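Local coordinates for L-arabinose ABC transporter, periplasmic L-arabinose-binding protein (Burkholderia thailandensis, PDB 4KZK) that binds beta-D-galactose and probably captures L-arabinose in the periplasm for delivery to an ABC transporter, at residues 39-44 with 120-125; 56-61 with 297-302; 86-91 with 115-120; 97-102 with 106-111; 291-296 with 316-321. One frame throughout, in Å; residues are numbered along the deposited sequence.

In the fold
All five contacts lie in or at the lobe in which strands 38-43, 94-98 and 118-122 run side by side. Interaction 1 spans the first and third of these and ends at the galactose; interaction 4 lies about 9 Å from it, centre to centre, and belongs to the strand between. On one side of the sheet, interaction 3 packs its helix end, with Leu87 CD2 3.7 Å from Gly40 CA. On the other, interactions 2 and 5 share helix 291-308, their centres about 11 Å apart. Interaction 5 reaches the sugar site directly: His294 ND1 stands 2.8 Å from Asp123 OD1. Interaction 2 sits behind the pocket, the side chain of Ala58 about 11 Å from that of Asp123.

Interaction 1 of 5, residues 39-44 with 120-125; sequences IGFVVK and MSVDDQ. With GAL (beta-D-galactopyranose), chain B.
Lys44 and Asp124 bring the two segments closest along the backbone, with their CA atoms still 9.6 Å apart: the strands that carry the two segments run parallel in one sheet but are separated by strand 94-98, so side chains alone bridge the gap. Deeper in the lobe, CE1 and CZ of Phe41 meet Val122 CG1 obliquely, CE1 at 4.1 Å. The ring is long enough to reach across the intervening strand, and the branched valine gives it a compact methyl to rest on. Beyond the strands lies the sugar site, at the carboxyl ends of the parallel strands, as is usual in the alternating alpha/beta lobes of periplasmic binding proteins. Here Lys44, fully extended beyond CG, crosses Asp124 at about a right angle and forms a salt bridge, NZ to OD2 2.7 Å, using the syn lone pair of that oxygen. The same NZ donates to galactose O2 at 2.8 Å and, less closely, to O1. The other oxygen of the carboxylate, Asp124 OD1, accepts from galactose O1 at 2.6 Å, so lysine, aspartate and sugar hydroxyl hold one another in place. Asp123 OD1 accepts a hydrogen bond from galactose O6 at 2.6 Å and another from Trp50 NE1.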
# COMPACT_ATOMS: atom_id res chain seq x y z
N ILE A 39 1.37 22.29 -8.18
CA ILE A 39 1.52 20.85 -8.40
C ILE A 39 0.30 20.13 -7.86
O ILE A 39 -0.13 20.39 -6.72
CB ILE A 39 2.80 20.31 -7.74
CG1 ILE A 39 4.04 20.89 -8.44
CG2 ILE A 39 2.85 18.78 -7.80
CD1 ILE A 39 5.35 20.60 -7.74
N GLY A 40 -0.26 19.24 -8.68
CA GLY A 40 -1.39 18.39 -8.27
C GLY A 40 -0.88 17.14 -7.63
O GLY A 40 0.18 16.63 -8.01
N PHE A 41 -1.61 16.63 -6.63
CA PHE A 41 -1.27 15.36 -5.98
C PHE A 41 -2.59 14.61 -5.82
O PHE A 41 -3.40 14.93 -4.97
CB PHE A 41 -0.58 15.57 -4.64
CG PHE A 41 0.31 14.43 -4.20
CD1 PHE A 41 -0.20 13.15 -3.98
CD2 PHE A 41 1.68 14.63 -4.04
CE1 PHE A 41 0.65 12.12 -3.58
CE2 PHE A 41 2.52 13.60 -3.64
CZ PHE A 41 1.99 12.32 -3.42
N VAL A 42 -2.78 13.63 -6.70
CA VAL A 42 -4.07 12.98 -6.92
C VAL A 42 -3.96 11.56 -6.40
O VAL A 42 -3.04 10.86 -6.78
CB VAL A 42 -4.44 13.02 -8.43
CG1 VAL A 42 -5.72 12.24 -8.70
CG2 VAL A 42 -4.54 14.48 -8.88
N VAL A 43 -4.87 11.15 -5.52
CA VAL A 43 -4.79 9.84 -4.87
C VAL A 43 -6.04 8.99 -5.04
O VAL A 43 -7.17 9.50 -5.01
CB VAL A 43 -4.45 9.96 -3.36
CG1 VAL A 43 -3.15 10.73 -3.16
CG2 VAL A 43 -5.59 10.59 -2.57
N LYS A 44 -5.86 7.68 -5.17
CA LYS A 44 -6.99 6.80 -5.43
C LYS A 44 -7.95 6.64 -4.25
O LYS A 44 -9.14 6.38 -4.45
CB LYS A 44 -6.51 5.41 -5.88
CG LYS A 44 -5.61 4.70 -4.90
CD LYS A 44 -5.19 3.31 -5.36
CE LYS A 44 -4.38 2.63 -4.27
NZ LYS A 44 -3.90 1.24 -4.60
N MET A 120 4.05 12.43 -13.06
CA MET A 120 4.78 11.47 -12.23
C MET A 120 3.77 10.57 -11.52
O MET A 120 2.69 11.01 -11.20
CB MET A 120 5.59 12.23 -11.19
CG MET A 120 6.37 11.36 -10.23
SD MET A 120 7.36 12.41 -9.16
CE MET A 120 8.54 13.07 -10.33
N SER A 121 4.13 9.31 -11.33
CA SER A 121 3.28 8.36 -10.59
C SER A 121 3.90 8.02 -9.25
O SER A 121 5.13 8.07 -9.05
CB SER A 121 3.03 7.08 -11.40
OG SER A 121 4.25 6.48 -11.73
N VAL A 122 3.03 7.67 -8.31
CA VAL A 122 3.46 7.23 -6.98
C VAL A 122 2.63 6.01 -6.60
O VAL A 122 1.42 5.96 -6.90
CB VAL A 122 3.40 8.39 -5.95
CG1 VAL A 122 1.98 8.85 -5.69
CG2 VAL A 122 4.11 8.02 -4.67
N ASP A 123 3.30 5.05 -5.97
CA ASP A 123 2.74 3.80 -5.44
C ASP A 123 2.41 2.79 -6.51
O ASP A 123 3.01 1.73 -6.53
CB ASP A 123 1.55 4.06 -4.52
CG ASP A 123 1.88 5.08 -3.47
OD1 ASP A 123 2.84 4.83 -2.69
OD2 ASP A 123 1.26 6.15 -3.43
N ASP A 124 1.48 3.13 -7.39
CA ASP A 124 0.94 2.22 -8.37
C ASP A 124 1.37 2.69 -9.75
O ASP A 124 0.92 3.73 -10.23
CB ASP A 124 -0.57 2.16 -8.28
CG ASP A 124 -1.09 1.68 -6.92
OD1 ASP A 124 -0.27 1.39 -6.03
OD2 ASP A 124 -2.34 1.62 -6.76
N GLN A 125 2.23 1.91 -10.40
CA GLN A 125 2.85 2.33 -11.65
C GLN A 125 1.89 2.23 -12.82
O GLN A 125 1.24 1.21 -13.01
CB GLN A 125 4.13 1.50 -11.92
CG GLN A 125 4.99 2.06 -13.04
CD GLN A 125 6.30 1.30 -13.20
OE1 GLN A 125 6.42 0.13 -12.79
NE2 GLN A 125 7.29 1.96 -13.79
C1 GAL B . -0.72 1.37 -2.63
C2 GAL B . -1.66 1.00 -1.49
C3 GAL B . -1.32 1.89 -0.28
C4 GAL B . 0.17 1.77 0.04
C5 GAL B . 0.97 2.14 -1.19
C6 GAL B . 2.47 1.98 -0.95
O1 GAL B . -0.97 0.46 -3.69
O2 GAL B . -2.98 1.22 -1.91
O3 GAL B . -2.12 1.55 0.86
O4 GAL B . 0.48 0.48 0.51
O5 GAL B . 0.63 1.23 -2.23
O6 GAL B . 3.20 2.32 -2.12

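Interaction 2 of 5, residues 56-61 with 297-302; sequences RFAEQA and DTSVNM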
# COMPACT_ATOMS: atom_id res chain seq x y z
N ARG A 56 0.32 15.15 3.61
CA ARG A 56 0.86 15.98 4.68
C ARG A 56 2.32 16.32 4.35
O ARG A 56 2.76 17.46 4.55
CB ARG A 56 0.75 15.27 6.04
CG ARG A 56 1.50 15.94 7.17
CD ARG A 56 1.12 15.34 8.51
NE ARG A 56 1.51 13.93 8.67
CZ ARG A 56 2.59 13.49 9.34
NH1 ARG A 56 3.47 14.33 9.89
NH2 ARG A 56 2.81 12.18 9.44
N PHE A 57 3.07 15.35 3.85
CA PHE A 57 4.47 15.58 3.49
C PHE A 57 4.64 16.36 2.19
O PHE A 57 5.58 17.18 2.06
CB PHE A 57 5.26 14.27 3.50
CG PHE A 57 5.54 13.80 4.88
CD1 PHE A 57 6.42 14.51 5.68
CD2 PHE A 57 4.89 12.71 5.43
CE1 PHE A 57 6.68 14.12 6.97
CE2 PHE A 57 5.15 12.31 6.74
CZ PHE A 57 6.05 13.03 7.51
N ALA A 58 3.71 16.17 1.25
CA ALA A 58 3.67 17.00 0.05
C ALA A 58 3.40 18.46 0.43
O ALA A 58 3.97 19.35 -0.19
CB ALA A 58 2.62 16.51 -0.93
N GLU A 59 2.56 18.71 1.43
CA GLU A 59 2.33 20.06 1.96
C GLU A 59 3.59 20.67 2.55
O GLU A 59 3.83 21.89 2.43
CB GLU A 59 1.25 20.08 3.04
CG GLU A 59 -0.17 19.95 2.52
CD GLU A 59 -0.65 21.18 1.75
OE1 GLU A 59 0.06 22.23 1.71
OE2 GLU A 59 -1.76 21.08 1.21
N GLN A 60 4.39 19.85 3.22
CA GLN A 60 5.67 20.32 3.77
C GLN A 60 6.60 20.74 2.63
O GLN A 60 7.28 21.78 2.71
CB GLN A 60 6.30 19.22 4.64
CG GLN A 60 7.47 19.61 5.53
CD GLN A 60 7.93 18.45 6.42
OE1 GLN A 60 9.12 18.11 6.45
NE2 GLN A 60 6.98 17.84 7.14
N ALA A 61 6.60 19.96 1.55
CA ALA A 61 7.38 20.29 0.35
C ALA A 61 6.92 21.61 -0.27
O ALA A 61 7.74 22.43 -0.69
CB ALA A 61 7.30 19.16 -0.67
N ASP A 297 9.59 13.82 -1.24
CA ASP A 297 10.65 13.67 -2.28
C ASP A 297 10.09 13.65 -3.69
O ASP A 297 10.71 14.17 -4.62
CB ASP A 297 11.53 12.44 -2.06
CG ASP A 297 12.45 12.58 -0.86
OD1 ASP A 297 12.28 13.55 -0.11
OD2 ASP A 297 13.32 11.72 -0.70
N THR A 298 8.93 13.03 -3.88
CA THR A 298 8.29 13.06 -5.17
C THR A 298 7.96 14.51 -5.54
O THR A 298 8.20 14.94 -6.68
CB THR A 298 6.99 12.25 -5.19
OG1 THR A 298 6.16 12.69 -4.10
CG2 THR A 298 7.30 10.75 -5.10
N SER A 299 7.42 15.27 -4.59
CA SER A 299 7.00 16.64 -4.86
C SER A 299 8.21 17.52 -5.20
O SER A 299 8.13 18.38 -6.08
CB SER A 299 6.22 17.22 -3.67
OG SER A 299 4.98 16.55 -3.44
N VAL A 300 9.32 17.29 -4.52
CA VAL A 300 10.56 18.02 -4.85
C VAL A 300 11.10 17.63 -6.22
O VAL A 300 11.52 18.51 -7.00
CB VAL A 300 11.63 17.85 -3.74
CG1 VAL A 300 12.99 18.38 -4.20
CG2 VAL A 300 11.17 18.56 -2.48
N ASN A 301 11.09 16.34 -6.53
CA ASN A 301 11.50 15.87 -7.85
C ASN A 301 10.66 16.54 -8.93
O ASN A 301 11.21 17.03 -9.92
CB ASN A 301 11.41 14.34 -7.95
CG ASN A 301 12.50 13.63 -7.15
OD1 ASN A 301 13.54 14.21 -6.83
ND2 ASN A 301 12.26 12.36 -6.86
N MET A 302 9.34 16.59 -8.73
CA MET A 302 8.45 17.31 -9.64
C MET A 302 8.78 18.81 -9.72
O MET A 302 8.88 19.36 -10.81
CB MET A 302 6.97 17.10 -9.25
CG MET A 302 5.99 17.88 -10.12
SD MET A 302 6.10 17.42 -11.86
CE MET A 302 5.35 15.80 -11.87
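Close packing of mostly small residues joins Ala58 and Ala61 of helix 49-65 to Ser299 and Val300 of helix 291-308. The two helices lie against the same face of the parallel sheet in one alpha/beta lobe of this periplasmic binding protein, although 235 residues separate the segments: the later helix arrives after the chain has built the other lobe. Over the segments the axes approach to 8.6 Å and cross at -40°, running in roughly the same direction. Ala58 and Ser299 mark the narrowest place, their CA atoms 5.9 Å apart, and residues this short suit it because neither pushes the backbones away. Ser299 points at the first helix, and its OG comes within 3.4 Å of Ala58 CB. This is packing without a polar bond across the interface. The hydroxyl is turned back beside its own backbone N (chi1 -65°), where it is hydrogen-bonded to Gly295 O one turn earlier, so a buried polar group is satisfied inside its own helix and can face an apolar methyl. Ala58 and Ser299 also both touch Phe41 of strand 38-43, which ties the helix pair to the sheet beneath. One turn further along the first helix, Ala61 points toward the second helix, its CB 3.7 Å from Ser299 CB. The same methyl also meets the branch of Val300 beside it, at 4.3 Å from CG2.

Interaction 3 of 5, residues 86-91 with 115-120; sequences SLAAQK and YGMKLM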
# COMPACT_ATOMS: atom_id res chain seq x y z
N SER A 86 -9.49 19.94 -13.56
CA SER A 86 -9.45 20.97 -12.51
C SER A 86 -8.05 21.55 -12.36
O SER A 86 -7.88 22.77 -12.18
CB SER A 86 -9.93 20.42 -11.16
OG SER A 86 -10.13 21.47 -10.21
N LEU A 87 -7.05 20.67 -12.41
CA LEU A 87 -5.66 21.09 -12.31
C LEU A 87 -5.28 22.00 -13.47
O LEU A 87 -4.60 23.03 -13.25
CB LEU A 87 -4.74 19.88 -12.21
CG LEU A 87 -4.82 19.11 -10.89
CD1 LEU A 87 -4.01 17.82 -10.97
CD2 LEU A 87 -4.35 19.97 -9.73
N ALA A 88 -5.75 21.68 -14.67
CA ALA A 88 -5.50 22.54 -15.83
C ALA A 88 -6.20 23.90 -15.71
O ALA A 88 -5.61 24.94 -16.03
CB ALA A 88 -5.88 21.82 -17.11
N ALA A 89 -7.43 23.89 -15.21
CA ALA A 89 -8.16 25.14 -14.95
C ALA A 89 -7.42 26.04 -13.97
O ALA A 89 -7.44 27.28 -14.10
CB ALA A 89 -9.56 24.84 -14.43
N GLN A 90 -6.75 25.42 -13.00
CA GLN A 90 -5.99 26.12 -11.98
C GLN A 90 -4.55 26.43 -12.41
O GLN A 90 -3.78 26.98 -11.63
CB GLN A 90 -5.97 25.30 -10.69
CG GLN A 90 -7.34 25.13 -10.04
CD GLN A 90 -7.28 24.24 -8.81
OE1 GLN A 90 -6.60 24.57 -7.84
NE2 GLN A 90 -7.98 23.11 -8.84
N LYS A 91 -4.19 26.05 -13.64
CA LYS A 91 -2.86 26.32 -14.22
C LYS A 91 -1.72 25.62 -13.48
O LYS A 91 -0.63 26.18 -13.30
CB LYS A 91 -2.59 27.83 -14.30
CG LYS A 91 -3.71 28.62 -14.96
CD LYS A 91 -3.97 28.16 -16.39
CE LYS A 91 -5.08 28.96 -17.05
NZ LYS A 91 -4.92 30.44 -16.96
N TYR A 115 -2.43 19.55 -21.55
CA TYR A 115 -2.60 20.63 -20.58
C TYR A 115 -1.29 21.21 -20.07
O TYR A 115 -1.30 22.08 -19.18
CB TYR A 115 -3.40 20.13 -19.38
CG TYR A 115 -4.88 19.86 -19.60
CD1 TYR A 115 -5.63 20.56 -20.54
CD2 TYR A 115 -5.53 18.93 -18.80
CE1 TYR A 115 -6.99 20.31 -20.70
CE2 TYR A 115 -6.89 18.69 -18.94
CZ TYR A 115 -7.61 19.37 -19.90
OH TYR A 115 -8.96 19.09 -20.01
N GLY A 116 -0.15 20.75 -20.58
CA GLY A 116 1.14 21.26 -20.16
C GLY A 116 1.50 20.95 -18.72
O GLY A 116 2.05 21.80 -18.00
N MET A 117 1.17 19.73 -18.28
CA MET A 117 1.48 19.28 -16.93
C MET A 117 2.47 18.12 -17.02
O MET A 117 2.17 17.13 -17.67
CB MET A 117 0.20 18.81 -16.22
CG MET A 117 -0.78 19.93 -15.88
SD MET A 117 -2.11 19.41 -14.79
CE MET A 117 -3.21 18.62 -15.96
N LYS A 118 3.62 18.24 -16.38
CA LYS A 118 4.52 17.10 -16.24
C LYS A 118 3.84 16.07 -15.36
O LYS A 118 3.08 16.45 -14.47
CB LYS A 118 5.85 17.52 -15.64
CG LYS A 118 6.66 18.31 -16.65
CD LYS A 118 7.93 18.91 -16.11
CE LYS A 118 8.82 19.41 -17.24
NZ LYS A 118 8.21 20.56 -17.96
N LEU A 119 4.09 14.79 -15.66
CA LEU A 119 3.37 13.67 -15.04
C LEU A 119 4.34 12.71 -14.34
O LEU A 119 5.28 12.20 -14.96
CB LEU A 119 2.58 12.91 -16.11
CG LEU A 119 1.90 11.61 -15.67
CD1 LEU A 119 0.85 11.86 -14.60
CD2 LEU A 119 1.32 10.87 -16.86
N MET A 120 4.05 12.43 -13.06
CA MET A 120 4.78 11.47 -12.23
C MET A 120 3.77 10.57 -11.52
O MET A 120 2.69 11.01 -11.20
CB MET A 120 5.59 12.23 -11.19
CG MET A 120 6.37 11.36 -10.23
SD MET A 120 7.36 12.41 -9.16
CE MET A 120 8.54 13.07 -10.33
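Tyr115 and Met117 both carry CG anti to the carbonyl carbon (chi1 -71° and -69°), which sends the ring of Tyr115 over Ala88 and the thioether of Met117 toward Leu87, and a bend at the last methionine torsion (chi3 -81°) turns CE back to Ala88. The contact belongs to the alternating alpha/beta fold of the lobe: the C-terminal end of helix 77-89 meets the turn that leads from helix 105-114 into strand 118-122. Ala88 CB sits over one face of the Tyr115 ring, displaced toward CG, which it approaches to 3.3 Å. This is a CH-pi contact, the methyl lying 3.5 Å from the ring centroid and 19° off the normal. Alanine suits the place because a single methyl can sit close over the aromatic face with nothing beyond it to hold the ring off. The phenol reaches on past it to Asp85, to which OH is hydrogen-bonded, and that bond should limit the swing of the ring. Both helices stop in a Schellman motif, with Lys91 and Gly116 the residues of positive phi. Gly116, free of a side chain, accepts that backbone readily, ends the helix and leads the chain toward strand 118-122, and Tyr115 and Met117, on either side of it in sequence, both face the end of helix 77-89. Inward from the ring the contact becomes wholly apolar, as fits the buried Leu87 and the flexible, unbranched Met117. There CE comes within 4.3 Å of Ala88 CB, while the sulfur SD of Met117 rests 3.7 Å from Leu87 CB.

Interaction 4 of 5, residues 97-102 with 106-111; sequences ICAPDV and PGIAAK
Ile97, near the end of strand 94-98, starts the contact by pointing its long branch at helix 105-114, where its CD1 meets the CD1 of Ile108 at 4.3 Å, methyl against methyl. Cys98 turns the other way. Its side chain packs on Asp123 and Asp124, behind the galactose site; a role of this cysteine in sugar binding is predicted but not established. Ala99 faces the helix again, its CB 4.1 Å from the same CD1 of Ile108. Strand 94-98, helix 105-114 and strand 118-122 form a beta-alpha-beta unit, and this contact sets the first turn of the crossover helix against the strand that feeds it. The one methyl of Ile108 bears on both partners because CG1 lies beside the backbone N (chi1 -66°) and the chain then extends to CD1. An isoleucine suits this spot: its longer branch reaches the departing strand while CG2 remains for Leu119 of the next. Farther along, Asp101 OD1 accepts the backbone N of Lys103 in the connection that leads to the helix. Val102 points away from the helix and packs instead on Asp124 of the sugar site.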
# COMPACT_ATOMS: atom_id res chain seq x y z
N ILE A 97 0.40 11.30 -9.30
CA ILE A 97 -0.86 10.56 -9.18
C ILE A 97 -0.65 9.10 -8.77
O ILE A 97 0.26 8.45 -9.27
CB ILE A 97 -1.69 10.65 -10.48
CG1 ILE A 97 -3.05 9.95 -10.34
CG2 ILE A 97 -0.90 10.14 -11.69
CD1 ILE A 97 -4.08 10.35 -11.37
N CYS A 98 -1.49 8.63 -7.86
CA CYS A 98 -1.67 7.20 -7.63
C CYS A 98 -3.05 6.89 -8.17
O CYS A 98 -4.05 7.16 -7.51
CB CYS A 98 -1.58 6.81 -6.15
SG CYS A 98 -1.76 4.99 -5.97
N ALA A 99 -3.10 6.37 -9.39
CA ALA A 99 -4.36 6.16 -10.07
C ALA A 99 -5.12 4.98 -9.48
O ALA A 99 -4.52 4.06 -8.93
CB ALA A 99 -4.11 5.95 -11.56
N PRO A 100 -6.45 4.96 -9.62
CA PRO A 100 -7.27 3.88 -9.10
C PRO A 100 -7.26 2.66 -10.01
O PRO A 100 -7.71 1.59 -9.61
CB PRO A 100 -8.66 4.50 -9.04
CG PRO A 100 -8.66 5.53 -10.09
CD PRO A 100 -7.27 6.06 -10.16
N ASP A 101 -6.79 2.85 -11.25
CA ASP A 101 -6.70 1.80 -12.26
C ASP A 101 -5.47 2.16 -13.09
O ASP A 101 -5.49 3.13 -13.84
CB ASP A 101 -7.97 1.80 -13.14
CG ASP A 101 -7.88 0.83 -14.32
OD1 ASP A 101 -6.84 0.16 -14.50
OD2 ASP A 101 -8.91 0.69 -15.03
N VAL A 102 -4.41 1.38 -12.95
CA VAL A 102 -3.14 1.70 -13.62
C VAL A 102 -3.25 1.66 -15.15
O VAL A 102 -2.45 2.27 -15.84
CB VAL A 102 -1.96 0.81 -13.14
CG1 VAL A 102 -1.58 1.17 -11.69
CG2 VAL A 102 -2.26 -0.67 -13.24
N PRO A 106 -2.25 5.62 -20.36
CA PRO A 106 -2.17 6.35 -21.62
C PRO A 106 -3.07 7.59 -21.69
O PRO A 106 -2.64 8.65 -22.16
CB PRO A 106 -2.59 5.30 -22.66
CG PRO A 106 -2.10 4.02 -22.08
CD PRO A 106 -2.26 4.16 -20.57
N GLY A 107 -4.32 7.47 -21.25
CA GLY A 107 -5.20 8.63 -21.18
C GLY A 107 -4.71 9.74 -20.27
O GLY A 107 -4.82 10.92 -20.59
N ILE A 108 -4.19 9.35 -19.11
CA ILE A 108 -3.64 10.31 -18.17
C ILE A 108 -2.46 11.06 -18.81
O ILE A 108 -2.36 12.28 -18.72
CB ILE A 108 -3.21 9.62 -16.85
CG1 ILE A 108 -4.44 9.06 -16.12
CG2 ILE A 108 -2.42 10.56 -15.95
CD1 ILE A 108 -4.12 8.08 -15.01
N ALA A 109 -1.59 10.32 -19.47
CA ALA A 109 -0.42 10.89 -20.09
C ALA A 109 -0.82 11.85 -21.20
O ALA A 109 -0.24 12.95 -21.33
CB ALA A 109 0.47 9.78 -20.63
N ALA A 110 -1.79 11.45 -22.00
CA ALA A 110 -2.23 12.29 -23.12
C ALA A 110 -2.83 13.60 -22.63
O ALA A 110 -2.55 14.67 -23.17
CB ALA A 110 -3.21 11.54 -24.01
N LYS A 111 -3.66 13.54 -21.59
CA LYS A 111 -4.28 14.75 -21.06
C LYS A 111 -3.26 15.67 -20.41
O LYS A 111 -3.29 16.88 -20.59
CB LYS A 111 -5.43 14.43 -20.10
CG LYS A 111 -6.04 15.67 -19.45
CD LYS A 111 -7.34 15.36 -18.71
CE LYS A 111 -8.51 15.33 -19.68
NZ LYS A 111 -9.80 15.04 -19.01

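Interaction 5 of 5, residues 291-296 with 316-321; sequences PRLHGY and VLTSGT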
# COMPACT_ATOMS: atom_id res chain seq x y z
N PRO A 291 6.34 7.73 4.20
CA PRO A 291 5.57 8.62 3.33
C PRO A 291 6.24 9.96 3.08
O PRO A 291 5.79 10.75 2.23
CB PRO A 291 4.27 8.83 4.12
CG PRO A 291 4.70 8.72 5.55
CD PRO A 291 5.71 7.61 5.53
N ARG A 292 7.32 10.26 3.81
CA ARG A 292 8.13 11.42 3.45
C ARG A 292 8.75 11.23 2.07
O ARG A 292 8.81 12.18 1.27
CB ARG A 292 9.22 11.67 4.48
CG ARG A 292 9.92 13.00 4.25
CD ARG A 292 11.00 13.22 5.29
NE ARG A 292 10.47 13.27 6.65
CZ ARG A 292 10.05 14.36 7.28
NH1 ARG A 292 10.03 15.54 6.67
NH2 ARG A 292 9.61 14.25 8.54
N LEU A 293 9.23 10.03 1.79
CA LEU A 293 9.80 9.76 0.46
C LEU A 293 8.71 9.88 -0.61
O LEU A 293 8.87 10.59 -1.60
CB LEU A 293 10.45 8.38 0.41
CG LEU A 293 11.60 8.10 1.39
CD1 LEU A 293 12.12 6.69 1.27
CD2 LEU A 293 12.71 9.11 1.23
N HIS A 294 7.57 9.23 -0.39
CA HIS A 294 6.49 9.21 -1.37
C HIS A 294 5.72 10.52 -1.52
O HIS A 294 5.10 10.75 -2.54
CB HIS A 294 5.52 8.07 -1.05
CG HIS A 294 6.10 6.71 -1.27
ND1 HIS A 294 5.40 5.69 -1.88
CD2 HIS A 294 7.31 6.20 -0.95
CE1 HIS A 294 6.15 4.61 -1.93
NE2 HIS A 294 7.32 4.89 -1.38
N GLY A 295 5.76 11.38 -0.50
CA GLY A 295 5.04 12.66 -0.52
C GLY A 295 5.95 13.86 -0.69
O GLY A 295 5.65 14.74 -1.49
N TYR A 296 7.02 13.92 0.09
CA TYR A 296 7.91 15.09 0.04
C TYR A 296 8.91 14.95 -1.12
O TYR A 296 9.01 15.88 -1.94
CB TYR A 296 8.58 15.30 1.42
CG TYR A 296 9.39 16.55 1.60
CD1 TYR A 296 10.66 16.62 1.11
CD2 TYR A 296 8.87 17.65 2.27
CE1 TYR A 296 11.43 17.76 1.27
CE2 TYR A 296 9.62 18.81 2.44
CZ TYR A 296 10.90 18.86 1.93
OH TYR A 296 11.69 19.99 2.09
N VAL A 316 12.19 4.74 -8.38
CA VAL A 316 12.71 4.66 -7.03
C VAL A 316 11.82 3.68 -6.28
O VAL A 316 10.61 3.86 -6.23
CB VAL A 316 12.69 6.02 -6.32
CG1 VAL A 316 13.11 5.87 -4.85
CG2 VAL A 316 13.60 6.99 -7.05
N LEU A 317 12.43 2.68 -5.68
CA LEU A 317 11.72 1.65 -4.94
C LEU A 317 12.19 1.68 -3.51
O LEU A 317 13.35 1.40 -3.21
CB LEU A 317 11.97 0.28 -5.54
CG LEU A 317 11.41 0.09 -6.94
CD1 LEU A 317 11.76 -1.32 -7.39
CD2 LEU A 317 9.90 0.36 -7.01
N THR A 318 11.26 2.05 -2.63
CA THR A 318 11.57 2.34 -1.22
C THR A 318 11.42 1.12 -0.31
O THR A 318 10.87 0.09 -0.68
CB THR A 318 10.65 3.44 -0.71
OG1 THR A 318 9.29 2.98 -0.67
CG2 THR A 318 10.78 4.72 -1.57
N SER A 319 11.97 1.24 0.89
CA SER A 319 12.08 0.12 1.81
C SER A 319 11.27 0.33 3.07
O SER A 319 10.77 1.43 3.33
CB SER A 319 13.56 -0.09 2.19
OG SER A 319 14.32 -0.53 1.06
N GLY A 320 11.17 -0.72 3.86
CA GLY A 320 10.41 -0.69 5.09
C GLY A 320 11.04 -1.50 6.20
O GLY A 320 11.98 -2.26 5.98
N THR A 321 10.50 -1.33 7.41
CA THR A 321 10.93 -2.13 8.54
C THR A 321 9.72 -2.53 9.38
O THR A 321 8.71 -1.82 9.44
CB THR A 321 11.91 -1.39 9.46
OG1 THR A 321 11.26 -0.26 10.04
CG2 THR A 321 13.15 -0.94 8.70
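His294 meets Thr318 with the edge of its imidazole, NE2 standing 2.8 Å from OG1 in a nearly straight hydrogen bond (164°) that lies close to the ring plane. On the threonine, OG1 occupies the position between backbone N and carbonyl carbon (chi1 67°), which leaves CG2 beside the backbone N; the hydroxyl then serves the ring while the methyl serves Leu293. Thr318 CG2 lies 3.7 Å from Leu293 CD1 and 3.5 Å from His294 NE2, wedged between the two neighbouring residues of the helix. A threonine is apt here because one short side chain offers a polar and an apolar branch at once. The side chains of Leu293 and Thr318 lie alongside, running in opposite senses. The contact sets the start of helix 291-308 against strand 315-324, which in the mixed sheet lies between strands 139-142 and 283-288. The helix includes a wider pi-type turn at 293-296, and Gly295, without a side chain, fits where Pro291 O comes close; Pro291 O accepts Gly295 N at 2.8 Å. His294 is part of the galactose pocket, and Trp50 meets its ring edge-to-face. Across the ring from Thr318, ND1 is hydrogen-bonded to Asp123 OD1, an oxygen that also binds the sugar. With both nitrogens engaged, the two bonds should restrain rotation of the imidazole, and Thr318, whose OG1 is also weakly bonded to Gly141 O, would act as a second-shell residue positioning His294 and, through it, the carboxylate at the sugar.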